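Local coordinates for protein AtxE2 (Asticcacaulis excentricus, PDB 5TXE) that hydrolyses the isopeptide bond of the lasso peptides astexin-2 and astexin-3, recognising their threaded shape and turning them into linear peptides, at residues E403-R408 with I507-R512; N411-F416 with R496-H501; L419-D424 with R513-P518; F535-I538 with R542-A545. The protein carries 1 engineered substitution. One frame throughout, in Å; residues are numbered along the deposited sequence.

Contact 1. Residues E403-R408 with I507-R512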
loop_
_atom_site.group_PDB
_atom_site.type_symbol
_atom_site.label_atom_id
_atom_site.label_comp_id
_atom_site.label_asym_id
_atom_site.label_seq_id
_atom_site.Cartn_x
_atom_site.Cartn_y
_atom_site.Cartn_z
ATOM N N GLU A 403 -16.670 -3.975 -14.301
ATOM C CA GLU A 403 -17.453 -5.125 -13.988
ATOM C C GLU A 403 -16.593 -6.074 -13.147
ATOM O O GLU A 403 -15.490 -6.420 -13.539
ATOM C CB GLU A 403 -17.874 -5.759 -15.311
ATOM C CG GLU A 403 -17.981 -7.253 -15.259
ATOM C CD GLU A 403 -18.353 -7.900 -16.604
ATOM O OE1 GLU A 403 -18.377 -7.192 -17.686
ATOM O OE2 GLU A 403 -18.588 -9.147 -16.542
ATOM N N ARG A 404 -17.083 -6.509 -12.000
ATOM C CA ARG A 404 -16.327 -7.438 -11.180
ATOM C C ARG A 404 -16.449 -8.862 -11.665
ATOM O O ARG A 404 -17.552 -9.333 -11.819
ATOM C CB ARG A 404 -16.807 -7.402 -9.765
ATOM C CG ARG A 404 -15.978 -8.297 -8.855
ATOM C CD ARG A 404 -15.905 -7.716 -7.456
ATOM N NE ARG A 404 -15.032 -6.544 -7.375
ATOM C CZ ARG A 404 -14.684 -5.945 -6.239
ATOM N NH1 ARG A 404 -15.112 -6.402 -5.053
ATOM N NH2 ARG A 404 -13.881 -4.906 -6.280
ATOM N N LEU A 405 -15.309 -9.520 -11.901
ATOM C CA LEU A 405 -15.208 -10.879 -12.402
ATOM C C LEU A 405 -14.990 -11.805 -11.228
ATOM O O LEU A 405 -14.273 -11.451 -10.276
ATOM C CB LEU A 405 -13.987 -11.083 -13.335
ATOM C CG LEU A 405 -13.836 -10.221 -14.568
ATOM C CD1 LEU A 405 -12.453 -10.436 -15.172
ATOM C CD2 LEU A 405 -14.897 -10.556 -15.581
ATOM N N THR A 406 -15.523 -13.022 -11.362
ATOM C CA THR A 406 -15.340 -14.049 -10.386
ATOM C C THR A 406 -15.185 -15.386 -11.024
ATOM O O THR A 406 -15.834 -15.726 -12.023
ATOM C CB THR A 406 -16.545 -14.142 -9.432
ATOM O OG1 THR A 406 -17.713 -14.357 -10.198
ATOM C CG2 THR A 406 -16.722 -12.860 -8.570
ATOM N N LEU A 407 -14.283 -16.160 -10.458
ATOM C CA LEU A 407 -14.116 -17.492 -10.893
ATOM C C LEU A 407 -13.407 -18.311 -9.809
ATOM O O LEU A 407 -12.952 -17.765 -8.780
ATOM C CB LEU A 407 -13.385 -17.566 -12.235
ATOM C CG LEU A 407 -11.951 -17.040 -12.374
ATOM C CD1 LEU A 407 -10.894 -17.984 -11.804
ATOM C CD2 LEU A 407 -11.684 -16.831 -13.873
ATOM N N ARG A 408 -13.395 -19.622 -10.009
ATOM C CA ARG A 408 -12.686 -20.491 -9.129
ATOM C C ARG A 408 -11.580 -20.926 -10.016
ATOM O O ARG A 408 -11.829 -21.220 -11.181
ATOM C CB ARG A 408 -13.530 -21.671 -8.685
ATOM C CG ARG A 408 -12.876 -22.439 -7.547
ATOM C CD ARG A 408 -13.751 -23.587 -7.046
ATOM N NE ARG A 408 -14.962 -23.178 -6.325
ATOM C CZ ARG A 408 -14.996 -22.797 -5.056
ATOM N NH1 ARG A 408 -13.883 -22.682 -4.329
ATOM N NH2 ARG A 408 -16.153 -22.474 -4.497
ATOM N N ILE A 507 -7.584 -14.745 -18.352
ATOM C CA ILE A 507 -7.406 -14.379 -19.737
ATOM C C ILE A 507 -8.303 -15.291 -20.577
ATOM O O ILE A 507 -8.978 -14.821 -21.488
ATOM C CB ILE A 507 -5.924 -14.530 -20.168
ATOM C CG1 ILE A 507 -5.057 -13.449 -19.482
ATOM C CG2 ILE A 507 -5.762 -14.404 -21.653
ATOM C CD1 ILE A 507 -3.582 -13.692 -19.678
ATOM N N ASP A 508 -8.247 -16.591 -20.308
ATOM C CA ASP A 508 -9.078 -17.550 -21.051
ATOM C C ASP A 508 -10.550 -17.214 -20.935
ATOM O O ASP A 508 -11.268 -17.302 -21.904
ATOM C CB ASP A 508 -8.868 -18.985 -20.567
ATOM C CG ASP A 508 -7.502 -19.554 -20.970
ATOM O OD1 ASP A 508 -6.845 -18.985 -21.878
ATOM O OD2 ASP A 508 -7.073 -20.563 -20.369
ATOM N N ASP A 509 -10.992 -16.812 -19.761
ATOM C CA ASP A 509 -12.373 -16.392 -19.601
ATOM C C ASP A 509 -12.713 -15.239 -20.531
ATOM O O ASP A 509 -13.729 -15.253 -21.213
ATOM C CB ASP A 509 -12.618 -15.982 -18.129
ATOM C CG ASP A 509 -14.082 -15.569 -17.839
ATOM O OD1 ASP A 509 -14.932 -16.453 -17.691
ATOM O OD2 ASP A 509 -14.388 -14.362 -17.713
ATOM N N LEU A 510 -11.901 -14.193 -20.502
ATOM C CA LEU A 510 -12.220 -13.003 -21.250
ATOM C C LEU A 510 -12.087 -13.306 -22.735
ATOM O O LEU A 510 -12.795 -12.732 -23.542
ATOM C CB LEU A 510 -11.281 -11.866 -20.880
ATOM C CG LEU A 510 -11.385 -11.320 -19.473
ATOM C CD1 LEU A 510 -10.219 -10.371 -19.208
ATOM C CD2 LEU A 510 -12.693 -10.587 -19.340
ATOM N N ASP A 511 -11.221 -14.242 -23.068
ATOM C CA ASP A 511 -11.109 -14.752 -24.443
ATOM C C ASP A 511 -12.411 -15.453 -24.926
ATOM O O ASP A 511 -12.930 -15.129 -25.960
ATOM C CB ASP A 511 -9.940 -15.718 -24.541
ATOM C CG ASP A 511 -9.665 -16.190 -25.973
ATOM O OD1 ASP A 511 -10.251 -15.677 -26.939
ATOM O OD2 ASP A 511 -8.828 -17.108 -26.129
ATOM N N ARG A 512 -12.951 -16.350 -24.122
ATOM C CA ARG A 512 -14.225 -17.015 -24.429
ATOM C C ARG A 512 -15.352 -16.019 -24.552
ATOM O O ARG A 512 -16.197 -16.184 -25.391
ATOM C CB ARG A 512 -14.574 -18.052 -23.350
ATOM C CG ARG A 512 -13.682 -19.276 -23.450
ATOM C CD ARG A 512 -14.006 -20.374 -22.420
ATOM N NE ARG A 512 -12.786 -20.927 -21.791
ATOM C CZ ARG A 512 -11.847 -21.641 -22.443
ATOM N NH1 ARG A 512 -11.968 -21.872 -23.756
ATOM N NH2 ARG A 512 -10.774 -22.117 -21.795
#
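Leu405 lays its CD1 methyl against the CD2 methyl of Leu510, and the two side chains cross at about a right angle. The contact joins an edge strand to a helix in the alpha/beta-hydrolase fold of the prolyl oligopeptidase family. Strand 401-408 is the outermost strand at one end of the mixed central sheet, and helix 494-512 packs against that sheet. The two short segments approach to 10.6 Å between their axes, with 116° between their N-to-C directions. Leu405 and Leu407, two residues apart, both point from the strand toward the helix, while Thr406 between them points away. In Leu510, CG stands anti to its carbonyl carbon (chi1 -67°), and this brings the end of the side chain nearer the strand than its CB direction alone suggests. Leu419 on the adjacent strand also touches both Leu405 and Leu510 and extends the apolar patch.

Asp509 lies at the margin. Its carboxylate OD2 is 4.4 Å from Leu405 CD2, a loose contact without a polar bond. Glu403 OE2 is 6.8 Å from the same Asp509 OD2, so two like charges lie fairly near each other. Glu403 has its own salt bridge to Arg513, which probably eases this repulsion. Farther along the strand, Leu407 CD2 reaches only the aliphatic part of the acid, 4.4 Å from Asp509 CB.

Contact 2. Residues N411-F416 with R496-H501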
loop_
_atom_site.group_PDB
_atom_site.type_symbol
_atom_site.label_atom_id
_atom_site.label_comp_id
_atom_site.label_asym_id
_atom_site.label_seq_id
_atom_site.Cartn_x
_atom_site.Cartn_y
_atom_site.Cartn_z
ATOM N N ASN A 411 -6.880 -24.506 -9.052
ATOM C CA ASN A 411 -6.562 -25.106 -7.780
ATOM C C ASN A 411 -7.702 -25.016 -6.802
ATOM O O ASN A 411 -7.478 -25.200 -5.597
ATOM C CB ASN A 411 -5.326 -24.412 -7.233
ATOM C CG ASN A 411 -4.151 -24.562 -8.184
ATOM O OD1 ASN A 411 -3.739 -23.637 -8.901
ATOM N ND2 ASN A 411 -3.636 -25.771 -8.226
ATOM N N GLY A 412 -8.911 -24.700 -7.292
ATOM C CA GLY A 412 -10.104 -24.658 -6.419
ATOM C C GLY A 412 -10.296 -23.380 -5.610
ATOM O O GLY A 412 -11.068 -23.338 -4.689
ATOM N N ILE A 413 -9.545 -22.333 -5.908
ATOM C CA ILE A 413 -9.528 -21.156 -5.028
ATOM C C ILE A 413 -10.377 -20.086 -5.638
ATOM O O ILE A 413 -10.344 -19.876 -6.830
ATOM C CB ILE A 413 -8.089 -20.674 -4.795
ATOM C CG1 ILE A 413 -7.345 -21.709 -3.962
ATOM C CG2 ILE A 413 -8.072 -19.309 -4.124
ATOM C CD1 ILE A 413 -5.856 -21.686 -4.165
ATOM N N GLU A 414 -11.163 -19.440 -4.810
ATOM C CA GLU A 414 -12.027 -18.355 -5.255
ATOM C C GLU A 414 -11.187 -17.134 -5.617
ATOM O O GLU A 414 -10.312 -16.745 -4.874
ATOM C CB GLU A 414 -13.020 -17.960 -4.144
ATOM C CG GLU A 414 -13.964 -19.106 -3.748
ATOM C CD GLU A 414 -14.917 -18.785 -2.604
ATOM O OE1 GLU A 414 -14.984 -17.636 -2.107
ATOM O OE2 GLU A 414 -15.668 -19.700 -2.261
ATOM N N VAL A 415 -11.490 -16.536 -6.753
ATOM C CA VAL A 415 -10.761 -15.398 -7.253
ATOM C C VAL A 415 -11.731 -14.281 -7.604
ATOM O O VAL A 415 -12.780 -14.551 -8.182
ATOM C CB VAL A 415 -10.058 -15.791 -8.535
ATOM C CG1 VAL A 415 -9.386 -14.570 -9.170
ATOM C CG2 VAL A 415 -9.052 -16.886 -8.252
ATOM N N PHE A 416 -11.399 -13.035 -7.261
ATOM C CA PHE A 416 -12.062 -11.931 -7.948
ATOM C C PHE A 416 -11.028 -11.039 -8.645
ATOM O O PHE A 416 -9.820 -11.095 -8.320
ATOM C CB PHE A 416 -12.983 -11.161 -7.005
ATOM C CG PHE A 416 -12.285 -10.109 -6.147
ATOM C CD1 PHE A 416 -11.772 -10.428 -4.902
ATOM C CD2 PHE A 416 -12.209 -8.786 -6.584
ATOM C CE1 PHE A 416 -11.185 -9.460 -4.091
ATOM C CE2 PHE A 416 -11.597 -7.810 -5.810
ATOM C CZ PHE A 416 -11.092 -8.144 -4.553
ATOM N N ARG A 496 3.771 -19.151 -7.072
ATOM C CA ARG A 496 3.907 -18.350 -8.228
ATOM C C ARG A 496 3.212 -18.986 -9.368
ATOM O O ARG A 496 2.624 -18.285 -10.216
ATOM C CB ARG A 496 5.378 -18.192 -8.607
ATOM C CG ARG A 496 5.721 -16.812 -9.052
ATOM C CD ARG A 496 5.801 -16.050 -7.754
ATOM N NE ARG A 496 5.147 -14.828 -7.802
ATOM C CZ ARG A 496 5.073 -13.999 -6.782
ATOM N NH1 ARG A 496 5.634 -14.285 -5.631
ATOM N NH2 ARG A 496 4.461 -12.852 -6.950
ATOM N N TRP A 497 3.292 -20.328 -9.457
ATOM C CA TRP A 497 2.477 -21.039 -10.489
ATOM C C TRP A 497 0.969 -20.861 -10.290
ATOM O O TRP A 497 0.220 -20.731 -11.234
ATOM C CB TRP A 497 2.781 -22.519 -10.499
ATOM C CG TRP A 497 3.997 -22.887 -11.227
ATOM C CD1 TRP A 497 5.198 -23.381 -10.706
ATOM C CD2 TRP A 497 4.137 -22.879 -12.632
ATOM N NE1 TRP A 497 6.059 -23.658 -11.742
ATOM C CE2 TRP A 497 5.427 -23.354 -12.929
ATOM C CE3 TRP A 497 3.294 -22.504 -13.676
ATOM C CZ2 TRP A 497 5.886 -23.451 -14.212
ATOM C CZ3 TRP A 497 3.754 -22.613 -14.955
ATOM C CH2 TRP A 497 5.035 -23.079 -15.221
ATOM N N ASN A 498 0.507 -20.894 -9.053
ATOM C CA ASN A 498 -0.936 -20.665 -8.794
ATOM C C ASN A 498 -1.349 -19.274 -9.271
ATOM O O ASN A 498 -2.461 -19.058 -9.833
ATOM C CB ASN A 498 -1.210 -20.783 -7.289
ATOM C CG ASN A 498 -2.662 -20.402 -6.898
ATOM O OD1 ASN A 498 -3.647 -20.865 -7.504
ATOM N ND2 ASN A 498 -2.785 -19.554 -5.859
ATOM N N ILE A 499 -0.477 -18.298 -9.015
ATOM C CA ILE A 499 -0.743 -16.959 -9.539
ATOM C C ILE A 499 -0.785 -16.918 -11.062
ATOM O O ILE A 499 -1.701 -16.352 -11.676
ATOM C CB ILE A 499 0.244 -15.928 -8.950
ATOM C CG1 ILE A 499 -0.073 -15.772 -7.476
ATOM C CG2 ILE A 499 0.072 -14.574 -9.649
ATOM C CD1 ILE A 499 1.064 -15.214 -6.672
ATOM N N LEU A 500 0.219 -17.494 -11.683
ATOM C CA LEU A 500 0.284 -17.431 -13.144
ATOM C C LEU A 500 -0.902 -18.172 -13.777
ATOM O O LEU A 500 -1.521 -17.688 -14.750
ATOM C CB LEU A 500 1.564 -18.028 -13.631
ATOM C CG LEU A 500 1.720 -18.110 -15.138
ATOM C CD1 LEU A 500 1.700 -16.765 -15.792
ATOM C CD2 LEU A 500 3.015 -18.783 -15.477
ATOM N N HIS A 501 -1.236 -19.328 -13.208
ATOM C CA HIS A 501 -2.375 -20.098 -13.724
ATOM C C HIS A 501 -3.644 -19.347 -13.528
ATOM O O HIS A 501 -4.534 -19.411 -14.373
ATOM C CB HIS A 501 -2.487 -21.436 -13.027
ATOM C CG HIS A 501 -1.451 -22.448 -13.415
ATOM N ND1 HIS A 501 -0.985 -22.609 -14.704
ATOM C CD2 HIS A 501 -0.836 -23.396 -12.677
ATOM C CE1 HIS A 501 -0.115 -23.600 -14.740
ATOM N NE2 HIS A 501 -0.002 -24.090 -13.521
#
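Asn498 reaches from its helix toward the turn at Asn411 and the side chain of Ile413. Its CB points toward segment 411-416. CG stands anti to the backbone N (chi1 173°), which carries the amide out to that segment. At the tip, OD1 lies 3.9 Å from Asn411 CB and 3.8 Å from Asn411 CG. The two asparagine side chains run past each other in opposite directions, with their amide planes 76° apart, nearly perpendicular. The same OD1 is also 4.1 Å from Ile413 CD1. The other branch, ND2, comes equally near that methyl, 4.1 Å from Ile413 CD1, and is hydrogen-bonded to a residue next to one of the segments. One methyl of Ile413 thus lies close to both polar atoms of the amide. With an alanine at Asn498 the ND2 partner would probably lose its hydrogen bond, and a gap would be likely to open beside Ile413 CD1. The backbone of the turn is held separately, since Asn409 OD1 accepts from both Asn411 N and Ile413 N. The arrangement packs the connection between the first two antiparallel strands of an alpha/beta-hydrolase sheet against the helix that precedes the nucleophile strand.

Contact 3. Residues L419-D424 with R513-P518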
loop_
_atom_site.group_PDB
_atom_site.type_symbol
_atom_site.label_atom_id
_atom_site.label_comp_id
_atom_site.label_asym_id
_atom_site.label_seq_id
_atom_site.Cartn_x
_atom_site.Cartn_y
_atom_site.Cartn_z
ATOM N N LEU A 419 -12.695 -5.987 -14.345
ATOM C CA LEU A 419 -12.541 -5.752 -15.735
ATOM C C LEU A 419 -12.945 -4.312 -15.986
ATOM O O LEU A 419 -14.004 -3.872 -15.566
ATOM C CB LEU A 419 -13.390 -6.714 -16.523
ATOM C CG LEU A 419 -13.454 -6.430 -18.017
ATOM C CD1 LEU A 419 -12.090 -6.610 -18.653
ATOM C CD2 LEU A 419 -14.485 -7.315 -18.735
ATOM N N VAL A 420 -12.092 -3.572 -16.688
ATOM C CA VAL A 420 -12.387 -2.195 -17.018
ATOM C C VAL A 420 -12.405 -2.064 -18.501
ATOM O O VAL A 420 -11.474 -2.525 -19.165
ATOM C CB VAL A 420 -11.310 -1.290 -16.455
ATOM C CG1 VAL A 420 -11.676 0.177 -16.606
ATOM C CG2 VAL A 420 -11.043 -1.642 -14.986
ATOM N N LEU A 421 -13.450 -1.468 -19.070
ATOM C CA LEU A 421 -13.544 -1.359 -20.535
ATOM C C LEU A 421 -13.573 0.074 -20.966
ATOM O O LEU A 421 -14.041 0.930 -20.244
ATOM C CB LEU A 421 -14.800 -2.047 -21.046
ATOM C CG LEU A 421 -14.794 -3.555 -20.745
ATOM C CD1 LEU A 421 -16.182 -4.203 -20.924
ATOM C CD2 LEU A 421 -13.798 -4.261 -21.622
ATOM N N PRO A 422 -13.120 0.349 -22.175
ATOM C CA PRO A 422 -13.161 1.722 -22.638
ATOM C C PRO A 422 -14.562 2.278 -22.623
ATOM O O PRO A 422 -15.494 1.528 -22.851
ATOM C CB PRO A 422 -12.696 1.627 -24.075
ATOM C CG PRO A 422 -11.994 0.323 -24.180
ATOM C CD PRO A 422 -12.613 -0.590 -23.183
ATOM N N PRO A 423 -14.718 3.582 -22.341
ATOM C CA PRO A 423 -16.058 4.219 -22.362
ATOM C C PRO A 423 -16.981 3.917 -23.593
ATOM O O PRO A 423 -18.178 3.714 -23.407
ATOM C CB PRO A 423 -15.729 5.721 -22.266
ATOM C CG PRO A 423 -14.325 5.805 -21.740
ATOM C CD PRO A 423 -13.634 4.573 -22.228
ATOM N N ASP A 424 -16.418 3.852 -24.801
ATOM C CA ASP A 424 -17.201 3.643 -26.041
ATOM C C ASP A 424 -17.256 2.165 -26.422
ATOM O O ASP A 424 -17.463 1.829 -27.584
ATOM C CB ASP A 424 -16.608 4.480 -27.202
ATOM C CG ASP A 424 -15.207 3.975 -27.663
ATOM O OD1 ASP A 424 -14.533 3.223 -26.914
ATOM O OD2 ASP A 424 -14.765 4.346 -28.777
ATOM N N ARG A 513 -15.380 -14.972 -23.733
ATOM C CA ARG A 513 -16.405 -13.961 -23.869
ATOM C C ARG A 513 -16.222 -13.090 -25.130
ATOM O O ARG A 513 -17.075 -12.269 -25.422
ATOM C CB ARG A 513 -16.491 -13.084 -22.613
ATOM C CG ARG A 513 -17.042 -13.891 -21.430
ATOM C CD ARG A 513 -16.830 -13.233 -20.083
ATOM N NE ARG A 513 -17.340 -11.871 -20.098
ATOM C CZ ARG A 513 -17.581 -11.140 -19.014
ATOM N NH1 ARG A 513 -17.398 -11.633 -17.782
ATOM N NH2 ARG A 513 -18.006 -9.892 -19.167
ATOM N N GLY A 514 -15.153 -13.268 -25.891
ATOM C CA GLY A 514 -14.958 -12.433 -27.057
ATOM C C GLY A 514 -14.579 -11.006 -26.706
ATOM O O GLY A 514 -14.696 -10.110 -27.534
ATOM N N VAL A 515 -14.112 -10.768 -25.485
ATOM C CA VAL A 515 -13.729 -9.409 -25.075
ATOM C C VAL A 515 -12.273 -9.023 -25.476
ATOM O O VAL A 515 -11.967 -7.862 -25.754
ATOM C CB VAL A 515 -13.910 -9.249 -23.562
ATOM C CG1 VAL A 515 -13.420 -7.894 -23.094
ATOM C CG2 VAL A 515 -15.359 -9.463 -23.213
ATOM N N ILE A 516 -11.376 -9.986 -25.540
ATOM C CA ILE A 516 -9.951 -9.668 -25.763
ATOM C C ILE A 516 -9.329 -10.533 -26.814
ATOM O O ILE A 516 -9.805 -11.633 -27.105
ATOM C CB ILE A 516 -9.118 -9.887 -24.498
ATOM C CG1 ILE A 516 -9.258 -11.321 -24.000
ATOM C CG2 ILE A 516 -9.580 -8.984 -23.379
ATOM C CD1 ILE A 516 -7.966 -12.016 -23.699
ATOM N N ASP A 517 -8.242 -10.041 -27.384
ATOM C CA ASP A 517 -7.434 -10.826 -28.303
ATOM C C ASP A 517 -6.272 -11.408 -27.513
ATOM O O ASP A 517 -5.411 -10.647 -27.047
ATOM C CB ASP A 517 -6.938 -9.871 -29.393
ATOM C CG ASP A 517 -5.981 -10.503 -30.342
ATOM O OD1 ASP A 517 -5.632 -11.695 -30.153
ATOM O OD2 ASP A 517 -5.575 -9.781 -31.289
ATOM N N PRO A 518 -6.210 -12.735 -27.376
ATOM C CA PRO A 518 -5.242 -13.324 -26.473
ATOM C C PRO A 518 -3.800 -13.258 -26.961
ATOM O O PRO A 518 -2.873 -13.487 -26.167
ATOM C CB PRO A 518 -5.690 -14.791 -26.367
ATOM C CG PRO A 518 -6.437 -15.026 -27.667
ATOM C CD PRO A 518 -7.138 -13.750 -27.945
#
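Val515 and Leu419 give up the most surface in this contact, followed by Leu421. Leu419 and Leu421 sit two residues apart on strand 414-421, and both point toward the 513-518 segment. Leu421 makes the closest approach, with its CD2 methyl 3.9 Å from Val515 CG1. The two side chains cross at about a right angle. Val515 holds CG1 anti to its backbone N (chi1 176°), which turns this methyl to the leucines. Leu419 packs less closely on the same methyl, its CD2 4.5 Å from Val515 CG1. Leu419 CD1 is 4.2 Å from Leu421 CD2, so the three side chains form one small cluster.

The same CD2 of Leu419 lies 4.4 Å from Arg513 NH2 and meets the guanidinium obliquely. The charge of Arg513 is not left to the leucine, because NH2 forms a salt bridge with Glu403 on the neighbouring strand.

Gly514, between Arg513 and Val515, closes helix 494-512 in a Schellman motif, with a positive phi of 72°. The chain then leads into the short strand 516-517, and Val515 and Asp517 are tied by backbone bonds to Leu431. The contact joins the exit of the helix to the second strand of the alpha/beta-hydrolase sheet.

Between the segments themselves, methyl groups do nearly all the work. The attraction is thus mainly hydrophobic and dispersive, and the one charged group that takes part, Arg513, has its salt-bridge partner in Glu403, outside the two segments.

Contact 4. Residues F535-I538 with R542-A545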
loop_
_atom_site.group_PDB
_atom_site.type_symbol
_atom_site.label_atom_id
_atom_site.label_comp_id
_atom_site.label_asym_id
_atom_site.label_seq_id
_atom_site.Cartn_x
_atom_site.Cartn_y
_atom_site.Cartn_z
ATOM N N PHE A 535 8.562 -14.178 -13.553
ATOM C CA PHE A 535 8.101 -15.592 -13.642
ATOM C C PHE A 535 7.256 -15.834 -14.874
ATOM O O PHE A 535 7.409 -16.825 -15.569
ATOM C CB PHE A 535 7.283 -15.965 -12.383
ATOM C CG PHE A 535 7.054 -17.437 -12.217
ATOM C CD1 PHE A 535 8.026 -18.230 -11.646
ATOM C CD2 PHE A 535 5.913 -18.036 -12.729
ATOM C CE1 PHE A 535 7.835 -19.590 -11.498
ATOM C CE2 PHE A 535 5.679 -19.395 -12.566
ATOM C CZ PHE A 535 6.653 -20.173 -11.952
ATOM N N GLY A 536 6.370 -14.909 -15.152
ATOM C CA GLY A 536 5.435 -15.054 -16.254
ATOM C C GLY A 536 6.081 -15.036 -17.600
ATOM O O GLY A 536 5.621 -15.749 -18.535
ATOM N N LEU A 537 7.119 -14.221 -17.757
ATOM C CA LEU A 537 7.725 -14.063 -19.091
ATOM C C LEU A 537 8.605 -15.267 -19.389
ATOM O O LEU A 537 8.910 -15.556 -20.505
ATOM C CB LEU A 537 8.552 -12.798 -19.184
ATOM C CG LEU A 537 7.806 -11.501 -19.038
ATOM C CD1 LEU A 537 8.721 -10.323 -19.320
ATOM C CD2 LEU A 537 6.611 -11.428 -19.941
ATOM N N ILE A 538 9.033 -15.956 -18.360
ATOM C CA ILE A 538 9.887 -17.111 -18.554
ATOM C C ILE A 538 9.080 -18.385 -18.673
ATOM O O ILE A 538 9.462 -19.265 -19.406
ATOM C CB ILE A 538 10.881 -17.244 -17.396
ATOM C CG1 ILE A 538 11.963 -16.155 -17.549
ATOM C CG2 ILE A 538 11.541 -18.624 -17.329
ATOM C CD1 ILE A 538 12.648 -15.888 -16.247
ATOM N N ARG A 542 2.301 -16.377 -22.980
ATOM C CA ARG A 542 1.003 -15.720 -23.075
ATOM C C ARG A 542 1.051 -14.226 -23.154
ATOM O O ARG A 542 0.003 -13.622 -23.372
ATOM C CB ARG A 542 0.206 -16.083 -21.861
ATOM C CG ARG A 542 0.041 -17.579 -21.734
ATOM C CD ARG A 542 -1.013 -18.123 -22.665
ATOM N NE ARG A 542 -1.534 -19.330 -22.028
ATOM C CZ ARG A 542 -2.802 -19.499 -21.698
ATOM N NH1 ARG A 542 -3.725 -18.582 -22.009
ATOM N NH2 ARG A 542 -3.148 -20.601 -21.068
ATOM N N PHE A 543 2.234 -13.601 -22.958
ATOM C CA PHE A 543 2.293 -12.123 -22.902
ATOM C C PHE A 543 3.010 -11.501 -24.065
ATOM O O PHE A 543 4.101 -11.865 -24.372
ATOM C CB PHE A 543 2.909 -11.738 -21.563
ATOM C CG PHE A 543 2.145 -12.314 -20.418
ATOM C CD1 PHE A 543 0.892 -11.826 -20.118
ATOM C CD2 PHE A 543 2.638 -13.323 -19.687
ATOM C CE1 PHE A 543 0.173 -12.341 -19.088
ATOM C CE2 PHE A 543 1.913 -13.856 -18.658
ATOM C CZ PHE A 543 0.687 -13.351 -18.362
ATOM N N ALA A 544 2.406 -10.537 -24.726
ATOM C CA ALA A 544 3.046 -9.938 -25.862
ATOM C C ALA A 544 3.877 -8.670 -25.517
ATOM O O ALA A 544 4.585 -8.134 -26.398
ATOM C CB ALA A 544 2.003 -9.572 -26.875
ATOM N N ALA A 545 3.724 -8.151 -24.304
ATOM C CA ALA A 545 4.508 -6.970 -23.827
ATOM C C ALA A 545 4.396 -6.851 -22.323
ATOM O O ALA A 545 3.411 -7.354 -21.736
ATOM C CB ALA A 545 4.048 -5.710 -24.507
#
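Phe543 and Leu537 meet with their side chains at about a right angle. The touch is near the base of the aromatic side chain, where Leu537 CD2 lies 4.1 Å from Phe543 CB. That methyl sits oblique to the ring. The contact belongs to a beta-alpha-beta crossover of the alpha/beta-hydrolase fold. Helix 528-539, which follows the nucleophile position, leads here into the loop before strand 545-548, and that strand runs parallel to 521-525.

Phe543 holds CG anti to its carbonyl carbon (chi1 -57°), and its side chain leaves the loop toward the helix. The ring edge then faces the helix backbone. Gly536 O lies near the ring plane, 4.0 Å from Phe543 CD2 and 4.2 Å from Phe543 CE2. The carbonyl oxygen also has a polar partner, since Gly536 O accepts a hydrogen bond from Ser540 OG. Gly536 has no side chain, and a CB there would point toward the loop and lie about 3.5 Å from Phe543 CE2, a tight fit.

Leu500 and Ile507 of helix 494-512 also touch Phe543, so the phenyl group is buried between two helices and its own loop. Arg542 sends its guanidinium away to a salt bridge with Asp508. Its first side-chain carbon stays behind: Arg542 CB covers one face of the Phe543 ring, 4.2 Å above the plane and over its centre.

In the fold
Helix 494-512 runs through the group. Contact 1 packs strand 401-408 against it and contact 2 the loop leading into strand 414-421; their centres are 13 Å apart. Contact 3 begins where the helix ends. Strands 401-408 and 414-421 are sheet neighbours, joined between contacts 1 and 2 by Leu407 O to Val415 N at 2.8 Å. The salt bridge from Glu403 OE2 to Arg513 NH2, also 2.8 Å, joins contacts 1 and 3. Contact 4 packs on the same helix and meets contact 2 through Phe535, edge-to-face with Trp497. Contact 2 comes nearest the catalytic region: its Asn498 side chain is about 12 Å from that of Tyr438. Contacts 1, 3 and 4 lie away from catalytic and substrate-binding residues.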